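Local structure of vivid PAS protein VVD (Neurospora crassa, 3D72) at residues S35-L40 with S54-Y59; R74-P79 with V114-K119. The protein acts as a blue-light photoreceptor of the LOV class, probably in fungal circadian responses, binding a flavin and forming a rapidly exchanging dimer on light activation. The protein carries 1 engineered substitution. One frame throughout, in Å; residues are numbered along the deposited sequence.

Interaction 1: S35-L40 with S54-Y59; sequences SVALIL and SEAFLY. Engineered in segment 35-40: Val36 (natural residue Cys). With FAD (flavin-adenine dinucleotide), chain C.
Ser54, the N-cap of helix 55-61, bonds to the carbonyls of Val36 and Leu38. Ser54 OG donates to Val36 O at 2.9 Å, on a lone pair in the carbonyl plane. It also accepts the capping bond from Phe57 N. With chi1 at 79°, the hydroxyl lies between the backbone N and carbonyl carbon of Ser54, where it can meet both partners. The backbone adds a nearly straight bond from Ser54 N to Leu38 O, 2.9 Å long. Val36 is engineered, replacing a natural cysteine, and enters the contact through its carbonyl group.

The apolar contacts flank this cap. Ala56 CB packs against Ala37 CB at 4.0 Å. Ile39 sets CG2 over the centre of one face of the Phe57 ring, a CH-pi contact 3.4 Å from the centroid, while FAD O4 lies at the ring edge. The other branch of Ile39 turns to the flavin, its CD1 3.4 Å from FAD C6.

In this PAS domain the contact ties the segment leading into strand 38-42 to helix 55-61. Its chemistry implies a helix start anchored by two Ser54 bonds, one from the capping hydroxyl, with Ile39 wedged between a phenyl face and the isoalloxazine.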
ATOM      1  N   SER A  35      -9.563   0.706   3.529  1.00 19.46           N
ATOM      2  CA  SER A  35     -10.934   0.320   3.867  1.00 18.96           C
ATOM      3  C   SER A  35     -11.128   0.020   5.354  1.00 17.77           C
ATOM      4  O   SER A  35     -12.255  -0.002   5.844  1.00 18.94           O
ATOM      5  CB  SER A  35     -11.365  -0.913   3.062  1.00 19.90           C
ATOM      6  OG  SER A  35     -11.016  -2.124   3.713  1.00 22.22           O
ATOM      7  N   VAL A  36     -10.030  -0.214   6.067  1.00 16.54           N
ATOM      8  CA  VAL A  36     -10.091  -0.526   7.488  1.00 15.16           C
ATOM      9  C   VAL A  36     -10.253   0.735   8.319  1.00 13.89           C
ATOM     10  O   VAL A  36     -10.144   1.841   7.797  1.00 12.18           O
ATOM     11  CB  VAL A  36      -8.804  -1.240   7.955  1.00 15.05           C
ATOM     12  CG1 VAL A  36      -8.523  -2.431   7.058  1.00 17.40           C
ATOM     13  CG2 VAL A  36      -7.626  -0.276   7.942  1.00 16.48           C
ATOM     14  N   ALA A  37     -10.531   0.566   9.607  1.00 11.98           N
ATOM     15  CA  ALA A  37     -10.658   1.722  10.493  1.00 11.12           C
ATOM     16  C   ALA A  37      -9.243   2.189  10.821  1.00 10.30           C
ATOM     17  O   ALA A  37      -8.446   1.453  11.398  1.00  9.38           O
ATOM     18  CB  ALA A  37     -11.400   1.343  11.773  1.00 12.42           C
ATOM     19  N   LEU A  38      -8.916   3.413  10.437  1.00  8.96           N
ATOM     20  CA  LEU A  38      -7.579   3.916  10.710  1.00  7.70           C
ATOM     21  C   LEU A  38      -7.595   5.412  10.855  1.00  7.36           C
ATOM     22  O   LEU A  38      -8.527   6.073  10.415  1.00  7.76           O
ATOM     23  CB  LEU A  38      -6.605   3.539   9.586  1.00 10.46           C
ATOM     24  CG  LEU A  38      -6.782   4.124   8.181  1.00  9.56           C
ATOM     25  CD1 LEU A  38      -6.247   5.556   8.128  1.00 11.44           C
ATOM     26  CD2 LEU A  38      -6.021   3.258   7.174  1.00 12.94           C
ATOM     27  N   ILE A  39      -6.565   5.925  11.506  1.00  7.21           N
ATOM     28  CA  ILE A  39      -6.407   7.369  11.654  1.00  7.69           C
ATOM     29  C   ILE A  39      -4.928   7.705  11.566  1.00  7.86           C
ATOM     30  O   ILE A  39      -4.066   6.863  11.805  1.00  8.19           O
ATOM     31  CB  ILE A  39      -6.987   7.910  12.986  1.00  9.34           C
ATOM     32  CG1 ILE A  39      -6.235   7.340  14.186  1.00  9.90           C
ATOM     33  CG2 ILE A  39      -8.462   7.566  13.076  1.00 10.19           C
ATOM     34  CD1 ILE A  39      -6.647   7.994  15.502  1.00 12.00           C
ATOM     35  N   LEU A  40      -4.628   8.939  11.182  1.00  5.77           N
ATOM     36  CA  LEU A  40      -3.249   9.386  11.089  1.00  7.71           C
ATOM     37  C   LEU A  40      -3.148  10.600  12.003  1.00  8.10           C
ATOM     38  O   LEU A  40      -4.006  11.488  11.942  1.00  8.50           O
ATOM     39  CB  LEU A  40      -2.904   9.810   9.656  1.00  7.36           C
ATOM     40  CG  LEU A  40      -1.409  10.080   9.436  1.00  8.57           C
ATOM     41  CD1 LEU A  40      -0.660   8.752   9.268  1.00  7.52           C
ATOM     42  CD2 LEU A  40      -1.225  10.938   8.191  1.00  8.92           C
ATOM     43  N   SER A  54     -10.314   7.520   8.627  1.00  9.09           N
ATOM     44  CA  SER A  54     -10.987   6.760   7.582  1.00  9.61           C
ATOM     45  C   SER A  54     -12.477   6.681   7.871  1.00 10.13           C
ATOM     46  O   SER A  54     -12.908   6.822   9.016  1.00 10.45           O
ATOM     47  CB  SER A  54     -10.414   5.343   7.473  1.00 10.86           C
ATOM     48  OG  SER A  54     -10.924   4.501   8.487  1.00 10.04           O
ATOM     49  N   GLU A  55     -13.265   6.452   6.831  1.00 11.08           N
ATOM     50  CA  GLU A  55     -14.699   6.358   7.021  1.00 12.48           C
ATOM     51  C   GLU A  55     -15.076   5.229   7.973  1.00 11.98           C
ATOM     52  O   GLU A  55     -16.057   5.334   8.698  1.00 12.06           O
ATOM     53  CB  GLU A  55     -15.393   6.194   5.670  1.00 15.57           C
ATOM     54  CG  GLU A  55     -15.194   7.407   4.782  1.00 22.18           C
ATOM     55  CD  GLU A  55     -16.330   7.623   3.807  1.00 25.80           C
ATOM     56  OE1 GLU A  55     -16.337   8.675   3.130  1.00 28.98           O
ATOM     57  OE2 GLU A  55     -17.216   6.745   3.712  1.00 28.55           O
ATOM     58  N   ALA A  56     -14.288   4.158   7.986  1.00 11.62           N
ATOM     59  CA  ALA A  56     -14.569   3.032   8.875  1.00 11.48           C
ATOM     60  C   ALA A  56     -14.366   3.403  10.345  1.00 11.58           C
ATOM     61  O   ALA A  56     -15.056   2.868  11.227  1.00 12.25           O
ATOM     62  CB  ALA A  56     -13.692   1.832   8.509  1.00 11.79           C
ATOM     63  N   PHE A  57     -13.410   4.293  10.613  1.00 10.53           N
ATOM     64  CA  PHE A  57     -13.161   4.751  11.980  1.00 11.62           C
ATOM     65  C   PHE A  57     -14.335   5.615  12.430  1.00 11.77           C
ATOM     66  O   PHE A  57     -14.793   5.512  13.563  1.00 12.72           O
ATOM     67  CB  PHE A  57     -11.874   5.583  12.040  1.00 10.54           C
ATOM     68  CG  PHE A  57     -11.666   6.300  13.343  1.00 10.15           C
ATOM     69  CD1 PHE A  57     -11.073   5.653  14.422  1.00 10.05           C
ATOM     70  CD2 PHE A  57     -12.069   7.625  13.496  1.00  9.04           C
ATOM     71  CE1 PHE A  57     -10.876   6.307  15.631  1.00  9.02           C
ATOM     72  CE2 PHE A  57     -11.879   8.294  14.705  1.00  9.66           C
ATOM     73  CZ  PHE A  57     -11.282   7.637  15.777  1.00  8.63           C
ATOM     74  N   LEU A  58     -14.807   6.484  11.542  1.00 13.13           N
ATOM     75  CA  LEU A  58     -15.932   7.356  11.876  1.00 13.19           C
ATOM     76  C   LEU A  58     -17.185   6.527  12.122  1.00 13.93           C
ATOM     77  O   LEU A  58     -17.966   6.810  13.036  1.00 14.60           O
ATOM     78  CB  LEU A  58     -16.180   8.352  10.744  1.00 13.73           C
ATOM     79  CG  LEU A  58     -15.002   9.276  10.430  1.00 15.02           C
ATOM     80  CD1 LEU A  58     -15.350  10.155   9.231  1.00 14.99           C
ATOM     81  CD2 LEU A  58     -14.673  10.117  11.656  1.00 15.42           C
ATOM     82  N   TYR A  59     -17.369   5.495  11.306  1.00 14.76           N
ATOM     83  CA  TYR A  59     -18.528   4.628  11.450  1.00 15.40           C
ATOM     84  C   TYR A  59     -18.461   3.862  12.768  1.00 14.92           C
ATOM     85  O   TYR A  59     -19.450   3.784  13.513  1.00 15.67           O
ATOM     86  CB  TYR A  59     -18.592   3.636  10.295  1.00 16.06           C
ATOM     87  CG  TYR A  59     -19.794   2.733  10.360  1.00 17.69           C
ATOM     88  CD1 TYR A  59     -19.686   1.380  10.057  1.00 18.95           C
ATOM     89  CD2 TYR A  59     -21.045   3.233  10.712  1.00 18.85           C
ATOM     90  CE1 TYR A  59     -20.793   0.544  10.100  1.00 19.51           C
ATOM     91  CE2 TYR A  59     -22.160   2.408  10.761  1.00 20.24           C
ATOM     92  CZ  TYR A  59     -22.025   1.067  10.453  1.00 19.58           C
ATOM     93  OH  TYR A  59     -23.121   0.245  10.486  1.00 20.41           O
TER
HETATM   94  PA  FAD C 201      -1.529  10.909  29.659  1.00 23.41           P
HETATM   95  O1A FAD C 201      -2.664  11.857  29.488  1.00 23.22           O
HETATM   96  O2A FAD C 201      -0.233  11.464  30.116  1.00 24.57           O
HETATM   97  O5B FAD C 201      -2.004   9.751  30.635  1.00 25.58           O
HETATM   98  C5B FAD C 201      -1.158   8.662  31.055  1.00 30.77           C
HETATM   99  C4B FAD C 201      -1.879   7.929  32.182  1.00 34.35           C
HETATM  100  O4B FAD C 201      -0.995   6.889  32.636  1.00 35.98           O
HETATM  101  C3B FAD C 201      -2.245   8.796  33.405  1.00 35.60           C
HETATM  102  O3B FAD C 201      -3.599   8.742  33.773  1.00 36.52           O
HETATM  103  C2B FAD C 201      -1.312   8.335  34.519  1.00 36.61           C
HETATM  104  O2B FAD C 201      -1.831   8.283  35.822  1.00 36.34           O
HETATM  105  C1B FAD C 201      -0.749   6.991  34.045  1.00 37.48           C
HETATM  106  N9A FAD C 201       0.685   6.852  34.214  1.00 39.82           N
HETATM  107  C8A FAD C 201       1.674   7.624  33.671  1.00 40.70           C
HETATM  108  N7A FAD C 201       2.890   7.265  34.013  1.00 41.33           N
HETATM  109  C5A FAD C 201       2.684   6.194  34.865  1.00 41.49           C
HETATM  110  C6A FAD C 201       3.606   5.346  35.577  1.00 42.38           C
HETATM  111  N6A FAD C 201       4.928   5.532  35.512  1.00 42.83           N
HETATM  112  N1A FAD C 201       3.094   4.346  36.350  1.00 42.92           N
HETATM  113  C2A FAD C 201       1.743   4.187  36.398  1.00 42.81           C
HETATM  114  N3A FAD C 201       0.787   4.909  35.769  1.00 42.45           N
HETATM  115  C4A FAD C 201       1.361   5.933  35.000  1.00 41.33           C
HETATM  116  N1  FAD C 201      -6.431   6.124  22.261  1.00  8.83           N
HETATM  117  C2  FAD C 201      -7.661   5.561  22.378  1.00  8.51           C
HETATM  118  O2  FAD C 201      -8.233   5.435  23.477  1.00 10.03           O
HETATM  119  N3  FAD C 201      -8.314   5.085  21.231  1.00 10.52           N
HETATM  120  C4  FAD C 201      -7.808   5.161  19.932  1.00  7.73           C
HETATM  121  O4  FAD C 201      -8.469   4.694  18.976  1.00  9.07           O
HETATM  122  C4X FAD C 201      -6.525   5.735  19.820  1.00  8.10           C
HETATM  123  N5  FAD C 201      -5.949   5.861  18.543  1.00  7.42           N
HETATM  124  C5X FAD C 201      -4.693   6.436  18.456  1.00  8.45           C
HETATM  125  C6  FAD C 201      -4.090   6.573  17.168  1.00  6.95           C
HETATM  126  C7  FAD C 201      -2.862   7.167  17.004  1.00  8.46           C
HETATM  127  C7M FAD C 201      -2.295   7.241  15.579  1.00  8.59           C
HETATM  128  C8  FAD C 201      -2.174   7.711  18.117  1.00  8.01           C
HETATM  129  C8M FAD C 201      -0.830   8.401  18.001  1.00  8.58           C
HETATM  130  C9  FAD C 201      -2.760   7.579  19.427  1.00  7.76           C
HETATM  131  C9A FAD C 201      -4.008   6.961  19.620  1.00  7.81           C
HETATM  132  N10 FAD C 201      -4.630   6.800  20.924  1.00  7.68           N
HETATM  133  C10 FAD C 201      -5.886   6.240  21.003  1.00  8.09           C
HETATM  134  C1' FAD C 201      -3.968   7.236  22.186  1.00  8.15           C
HETATM  135  C2' FAD C 201      -4.085   8.657  22.680  1.00  9.72           C
HETATM  136  O2' FAD C 201      -4.060   9.538  21.551  1.00  9.41           O
HETATM  137  C3' FAD C 201      -2.931   8.892  23.683  1.00  9.13           C
HETATM  138  O3' FAD C 201      -1.692   8.707  23.001  1.00 10.38           O
HETATM  139  C4' FAD C 201      -2.981   7.913  24.903  1.00 10.48           C
HETATM  140  O4' FAD C 201      -4.146   8.173  25.662  1.00 10.12           O
HETATM  141  C5' FAD C 201      -1.741   8.018  25.807  1.00 12.63           C
HETATM  142  O5' FAD C 201      -1.220   9.356  25.837  1.00 14.91           O
HETATM  143  P   FAD C 201      -1.812  10.491  26.776  1.00 16.53           P
HETATM  144  O1P FAD C 201      -1.293  11.755  26.250  1.00 16.28           O
HETATM  145  O2P FAD C 201      -3.288  10.377  26.865  1.00 14.47           O
HETATM  146  O3P FAD C 201      -1.206  10.258  28.244  1.00 20.21           O

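Interaction 2: R74-P79 with V114-K119; sequences RFLQSP and VVNFKK. With FAD (flavin-adenine dinucleotide), chain C.
The Phe117 ring has Pro79 CD over the centre of one face, a CH-pi contact 3.7 Å from the centroid, and the carbonyl oxygens of Leu76 and Gln77 at its edge. The amide planes of Gln77 and Asn116 are 29° apart, and both NH2 groups donate to FAD O2, while the Arg74 guanidinium turns its edge to the flavin-side phosphate. This is the flavin-binding pocket of a LOV domain of the PAS fold, where the 3-10 turn 74-77 meets edge strand 110-117.

Asn116 reads the pyrimidine edge of the flavin: FAD N3 donates to OD1 at 2.9 Å and ND2 to FAD O2 at 2.9 Å. Asn126 also donates to OD1, and ND2 reaches Val115 O from above its carbonyl plane. With alanine replacing Asn116, FAD N3 and Asn126 ND2 would probably lose their acceptor and FAD O2 one of these two donors. Gln77, extended beyond CG (chi2 153°), brings NE2 to FAD O2 and, at 3.1 Å, to FAD O4', gripping ring and ribityl chain; its OE1 is held by Arg89. Arg74 spans two phosphate oxygens, its NE reaching FAD O2P. Phe117 N donates to Leu76 O at 2.8 Å, with an N-H...O angle of 140°.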
ATOM      1  N   ARG A  74      -7.414  10.566  22.557  1.00  9.71           N
ATOM      2  CA  ARG A  74      -7.797  10.131  23.898  1.00 10.00           C
ATOM      3  C   ARG A  74      -9.249  10.440  24.250  1.00  9.81           C
ATOM      4  O   ARG A  74      -9.764   9.895  25.227  1.00 10.56           O
ATOM      5  CB  ARG A  74      -6.874  10.742  24.967  1.00  9.64           C
ATOM      6  CG  ARG A  74      -7.069  12.233  25.191  1.00  9.17           C
ATOM      7  CD  ARG A  74      -6.268  12.718  26.405  1.00  9.04           C
ATOM      8  NE  ARG A  74      -4.835  12.812  26.135  1.00  9.67           N
ATOM      9  CZ  ARG A  74      -4.253  13.802  25.466  1.00  8.70           C
ATOM     10  NH1 ARG A  74      -2.937  13.788  25.273  1.00 11.13           N
ATOM     11  NH2 ARG A  74      -4.974  14.813  25.006  1.00 10.71           N
ATOM     12  N   PHE A  75      -9.916  11.290  23.472  1.00  9.99           N
ATOM     13  CA  PHE A  75     -11.312  11.616  23.783  1.00 10.74           C
ATOM     14  C   PHE A  75     -12.210  10.381  23.773  1.00 10.89           C
ATOM     15  O   PHE A  75     -13.272  10.386  24.376  1.00 11.82           O
ATOM     16  CB  PHE A  75     -11.867  12.675  22.813  1.00 12.11           C
ATOM     17  CG  PHE A  75     -12.088  12.177  21.412  1.00 10.76           C
ATOM     18  CD1 PHE A  75     -13.262  11.505  21.069  1.00 12.10           C
ATOM     19  CD2 PHE A  75     -11.128  12.395  20.424  1.00 10.82           C
ATOM     20  CE1 PHE A  75     -13.472  11.053  19.771  1.00 11.55           C
ATOM     21  CE2 PHE A  75     -11.335  11.942  19.122  1.00 12.58           C
ATOM     22  CZ  PHE A  75     -12.505  11.275  18.792  1.00 12.79           C
ATOM     23  N   LEU A  76     -11.780   9.324  23.090  1.00 10.45           N
ATOM     24  CA  LEU A  76     -12.568   8.099  23.029  1.00 11.04           C
ATOM     25  C   LEU A  76     -12.573   7.375  24.373  1.00 11.58           C
ATOM     26  O   LEU A  76     -13.362   6.457  24.582  1.00 11.92           O
ATOM     27  CB  LEU A  76     -12.014   7.150  21.950  1.00 11.57           C
ATOM     28  CG  LEU A  76     -12.188   7.569  20.485  1.00 10.34           C
ATOM     29  CD1 LEU A  76     -11.496   6.560  19.574  1.00 11.21           C
ATOM     30  CD2 LEU A  76     -13.665   7.649  20.145  1.00 11.82           C
ATOM     31  N   GLN A  77     -11.694   7.786  25.281  1.00 11.26           N
ATOM     32  CA  GLN A  77     -11.605   7.130  26.578  1.00 12.07           C
ATOM     33  C   GLN A  77     -12.695   7.512  27.564  1.00 13.59           C
ATOM     34  O   GLN A  77     -12.741   6.981  28.672  1.00 13.54           O
ATOM     35  CB  GLN A  77     -10.220   7.373  27.175  1.00 11.13           C
ATOM     36  CG  GLN A  77      -9.137   6.565  26.461  1.00 10.60           C
ATOM     37  CD  GLN A  77      -7.777   7.209  26.531  1.00 11.84           C
ATOM     38  OE1 GLN A  77      -7.472   7.954  27.470  1.00 11.68           O
ATOM     39  NE2 GLN A  77      -6.931   6.912  25.539  1.00  9.89           N
ATOM     40  N   SER A  78     -13.580   8.409  27.149  1.00 14.38           N
ATOM     41  CA  SER A  78     -14.684   8.842  28.004  1.00 15.72           C
ATOM     42  C   SER A  78     -15.999   8.816  27.233  1.00 15.53           C
ATOM     43  O   SER A  78     -16.054   9.177  26.060  1.00 13.49           O
ATOM     44  CB  SER A  78     -14.430  10.254  28.528  1.00 17.07           C
ATOM     45  OG  SER A  78     -15.452  10.646  29.430  1.00 20.69           O
ATOM     46  N   PRO A  79     -17.091   8.392  27.889  1.00 16.35           N
ATOM     47  CA  PRO A  79     -18.381   8.347  27.200  1.00 18.63           C
ATOM     48  C   PRO A  79     -18.917   9.726  26.838  1.00 20.28           C
ATOM     49  O   PRO A  79     -19.853   9.850  26.050  1.00 21.44           O
ATOM     50  CB  PRO A  79     -19.279   7.604  28.191  1.00 17.72           C
ATOM     51  CG  PRO A  79     -18.677   7.939  29.515  1.00 17.79           C
ATOM     52  CD  PRO A  79     -17.195   7.842  29.252  1.00 17.01           C
ATOM     53  N   VAL A 114      -7.901  -1.258  24.696  1.00 13.94           N
ATOM     54  CA  VAL A 114      -8.272  -0.142  25.548  1.00 13.85           C
ATOM     55  C   VAL A 114      -9.771   0.086  25.528  1.00 13.09           C
ATOM     56  O   VAL A 114     -10.417  -0.023  24.489  1.00 13.26           O
ATOM     57  CB  VAL A 114      -7.544   1.166  25.106  1.00 14.38           C
ATOM     58  CG1 VAL A 114      -7.935   1.539  23.690  1.00 14.40           C
ATOM     59  CG2 VAL A 114      -7.884   2.304  26.066  1.00 15.37           C
ATOM     60  N   VAL A 115     -10.333   0.379  26.694  1.00 12.47           N
ATOM     61  CA  VAL A 115     -11.756   0.639  26.771  1.00 13.48           C
ATOM     62  C   VAL A 115     -12.023   2.001  26.144  1.00 13.13           C
ATOM     63  O   VAL A 115     -11.384   2.987  26.502  1.00 13.09           O
ATOM     64  CB  VAL A 115     -12.251   0.638  28.232  1.00 13.52           C
ATOM     65  CG1 VAL A 115     -13.699   1.098  28.288  1.00 14.71           C
ATOM     66  CG2 VAL A 115     -12.127  -0.763  28.811  1.00 14.65           C
ATOM     67  N   ASN A 116     -12.952   2.032  25.193  1.00 12.69           N
ATOM     68  CA  ASN A 116     -13.338   3.257  24.498  1.00 12.45           C
ATOM     69  C   ASN A 116     -14.856   3.380  24.478  1.00 12.71           C
ATOM     70  O   ASN A 116     -15.586   2.439  24.816  1.00 12.68           O
ATOM     71  CB  ASN A 116     -12.820   3.259  23.048  1.00 11.40           C
ATOM     72  CG  ASN A 116     -11.362   3.727  22.921  1.00 12.60           C
ATOM     73  OD1 ASN A 116     -10.844   3.845  21.809  1.00 11.96           O
ATOM     74  ND2 ASN A 116     -10.707   3.998  24.046  1.00 11.57           N
ATOM     75  N   PHE A 117     -15.340   4.546  24.077  1.00 12.66           N
ATOM     76  CA  PHE A 117     -16.775   4.789  24.028  1.00 13.46           C
ATOM     77  C   PHE A 117     -17.172   5.474  22.726  1.00 14.51           C
ATOM     78  O   PHE A 117     -16.502   6.404  22.282  1.00 13.30           O
ATOM     79  CB  PHE A 117     -17.193   5.666  25.214  1.00 13.36           C
ATOM     80  CG  PHE A 117     -16.882   5.066  26.548  1.00 12.41           C
ATOM     81  CD1 PHE A 117     -17.811   4.259  27.199  1.00 13.19           C
ATOM     82  CD2 PHE A 117     -15.645   5.280  27.140  1.00 11.53           C
ATOM     83  CE1 PHE A 117     -17.504   3.660  28.417  1.00 12.62           C
ATOM     84  CE2 PHE A 117     -15.318   4.689  28.356  1.00 11.49           C
ATOM     85  CZ  PHE A 117     -16.261   3.873  29.003  1.00 12.48           C
ATOM     86  N   LYS A 118     -18.253   4.999  22.133  1.00 14.80           N
ATOM     87  CA  LYS A 118     -18.750   5.572  20.900  1.00 16.23           C
ATOM     88  C   LYS A 118     -19.454   6.872  21.281  1.00 16.54           C
ATOM     89  O   LYS A 118     -19.679   7.148  22.460  1.00 16.79           O
ATOM     90  CB  LYS A 118     -19.706   4.592  20.222  1.00 16.50           C
ATOM     91  CG  LYS A 118     -19.091   3.218  19.966  1.00 17.20           C
ATOM     92  CD  LYS A 118     -19.988   2.373  19.090  1.00 19.28           C
ATOM     93  CE  LYS A 118     -19.351   1.031  18.768  1.00 20.13           C
ATOM     94  NZ  LYS A 118     -20.167   0.271  17.779  1.00 20.33           N
ATOM     95  N   LYS A 119     -19.801   7.698  20.267  1.00 17.83           N
ATOM     96  CA  LYS A 119     -20.456   8.976  20.503  1.00 19.43           C
ATOM     97  C   LYS A 119     -21.716   8.865  21.360  1.00 20.04           C
ATOM     98  O   LYS A 119     -21.987   9.733  22.195  1.00 20.30           O
ATOM     99  CB  LYS A 119     -20.812   9.630  19.157  1.00 19.66           C
ATOM    100  CG  LYS A 119     -21.501  11.001  19.260  1.00 21.76           C
ATOM    101  CD  LYS A 119     -21.839  11.554  17.875  1.00 23.79           C
ATOM    102  CE  LYS A 119     -22.663  12.832  17.962  1.00 24.49           C
ATOM    103  NZ  LYS A 119     -21.963  13.883  18.745  1.00 26.32           N
TER
HETATM  104  PA  FAD C 201      -1.529  10.909  29.659  1.00 23.41           P
HETATM  105  O1A FAD C 201      -2.664  11.857  29.488  1.00 23.22           O
HETATM  106  O2A FAD C 201      -0.233  11.464  30.116  1.00 24.57           O
HETATM  107  O5B FAD C 201      -2.004   9.751  30.635  1.00 25.58           O
HETATM  108  C5B FAD C 201      -1.158   8.662  31.055  1.00 30.77           C
HETATM  109  C4B FAD C 201      -1.879   7.929  32.182  1.00 34.35           C
HETATM  110  O4B FAD C 201      -0.995   6.889  32.636  1.00 35.98           O
HETATM  111  C3B FAD C 201      -2.245   8.796  33.405  1.00 35.60           C
HETATM  112  O3B FAD C 201      -3.599   8.742  33.773  1.00 36.52           O
HETATM  113  C2B FAD C 201      -1.312   8.335  34.519  1.00 36.61           C
HETATM  114  O2B FAD C 201      -1.831   8.283  35.822  1.00 36.34           O
HETATM  115  C1B FAD C 201      -0.749   6.991  34.045  1.00 37.48           C
HETATM  116  N9A FAD C 201       0.685   6.852  34.214  1.00 39.82           N
HETATM  117  C8A FAD C 201       1.674   7.624  33.671  1.00 40.70           C
HETATM  118  N7A FAD C 201       2.890   7.265  34.013  1.00 41.33           N
HETATM  119  C5A FAD C 201       2.684   6.194  34.865  1.00 41.49           C
HETATM  120  C6A FAD C 201       3.606   5.346  35.577  1.00 42.38           C
HETATM  121  N6A FAD C 201       4.928   5.532  35.512  1.00 42.83           N
HETATM  122  N1A FAD C 201       3.094   4.346  36.350  1.00 42.92           N
HETATM  123  C2A FAD C 201       1.743   4.187  36.398  1.00 42.81           C
HETATM  124  N3A FAD C 201       0.787   4.909  35.769  1.00 42.45           N
HETATM  125  C4A FAD C 201       1.361   5.933  35.000  1.00 41.33           C
HETATM  126  N1  FAD C 201      -6.431   6.124  22.261  1.00  8.83           N
HETATM  127  C2  FAD C 201      -7.661   5.561  22.378  1.00  8.51           C
HETATM  128  O2  FAD C 201      -8.233   5.435  23.477  1.00 10.03           O
HETATM  129  N3  FAD C 201      -8.314   5.085  21.231  1.00 10.52           N
HETATM  130  C4  FAD C 201      -7.808   5.161  19.932  1.00  7.73           C
HETATM  131  O4  FAD C 201      -8.469   4.694  18.976  1.00  9.07           O
HETATM  132  C4X FAD C 201      -6.525   5.735  19.820  1.00  8.10           C
HETATM  133  N5  FAD C 201      -5.949   5.861  18.543  1.00  7.42           N
HETATM  134  C5X FAD C 201      -4.693   6.436  18.456  1.00  8.45           C
HETATM  135  C6  FAD C 201      -4.090   6.573  17.168  1.00  6.95           C
HETATM  136  C7  FAD C 201      -2.862   7.167  17.004  1.00  8.46           C
HETATM  137  C7M FAD C 201      -2.295   7.241  15.579  1.00  8.59           C
HETATM  138  C8  FAD C 201      -2.174   7.711  18.117  1.00  8.01           C
HETATM  139  C8M FAD C 201      -0.830   8.401  18.001  1.00  8.58           C
HETATM  140  C9  FAD C 201      -2.760   7.579  19.427  1.00  7.76           C
HETATM  141  C9A FAD C 201      -4.008   6.961  19.620  1.00  7.81           C
HETATM  142  N10 FAD C 201      -4.630   6.800  20.924  1.00  7.68           N
HETATM  143  C10 FAD C 201      -5.886   6.240  21.003  1.00  8.09           C
HETATM  144  C1' FAD C 201      -3.968   7.236  22.186  1.00  8.15           C
HETATM  145  C2' FAD C 201      -4.085   8.657  22.680  1.00  9.72           C
HETATM  146  O2' FAD C 201      -4.060   9.538  21.551  1.00  9.41           O
HETATM  147  C3' FAD C 201      -2.931   8.892  23.683  1.00  9.13           C
HETATM  148  O3' FAD C 201      -1.692   8.707  23.001  1.00 10.38           O
HETATM  149  C4' FAD C 201      -2.981   7.913  24.903  1.00 10.48           C
HETATM  150  O4' FAD C 201      -4.146   8.173  25.662  1.00 10.12           O
HETATM  151  C5' FAD C 201      -1.741   8.018  25.807  1.00 12.63           C
HETATM  152  O5' FAD C 201      -1.220   9.356  25.837  1.00 14.91           O
HETATM  153  P   FAD C 201      -1.812  10.491  26.776  1.00 16.53           P
HETATM  154  O1P FAD C 201      -1.293  11.755  26.250  1.00 16.28           O
HETATM  155  O2P FAD C 201      -3.288  10.377  26.865  1.00 14.47           O
HETATM  156  O3P FAD C 201      -1.206  10.258  28.244  1.00 20.21           O
HETATM  157  O   HOH W   1     -16.021   8.934  23.207  1.00 13.30           O
HETATM  158  O   HOH W   2     -22.450   9.879  24.678  1.00 24.84           O

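Overall arrangement
Interaction 1 closes along the chain before interaction 2 opens, and their centres lie about 15 Å apart within one PAS domain. Both reach one five-stranded antiparallel sheet: 35-40 runs into strand 38-42, next to the outermost strand 50-53, whereas 114-119 starts on strand 110-117, the other outermost one. Helix 55-61 bridges them, since Phe57 CZ of interaction 1 packs on Leu76 CD1 of interaction 2 at 4.0 Å. Both meet FAD: interaction 1 brings an aliphatic side chain to the benzenoid part of the flavin, and interaction 2 brings polar groups to its pyrimidine end, ribityl chain and phosphate. Segments distant in sequence thus hold the cofactor between helices and sheet, as in other LOV domains.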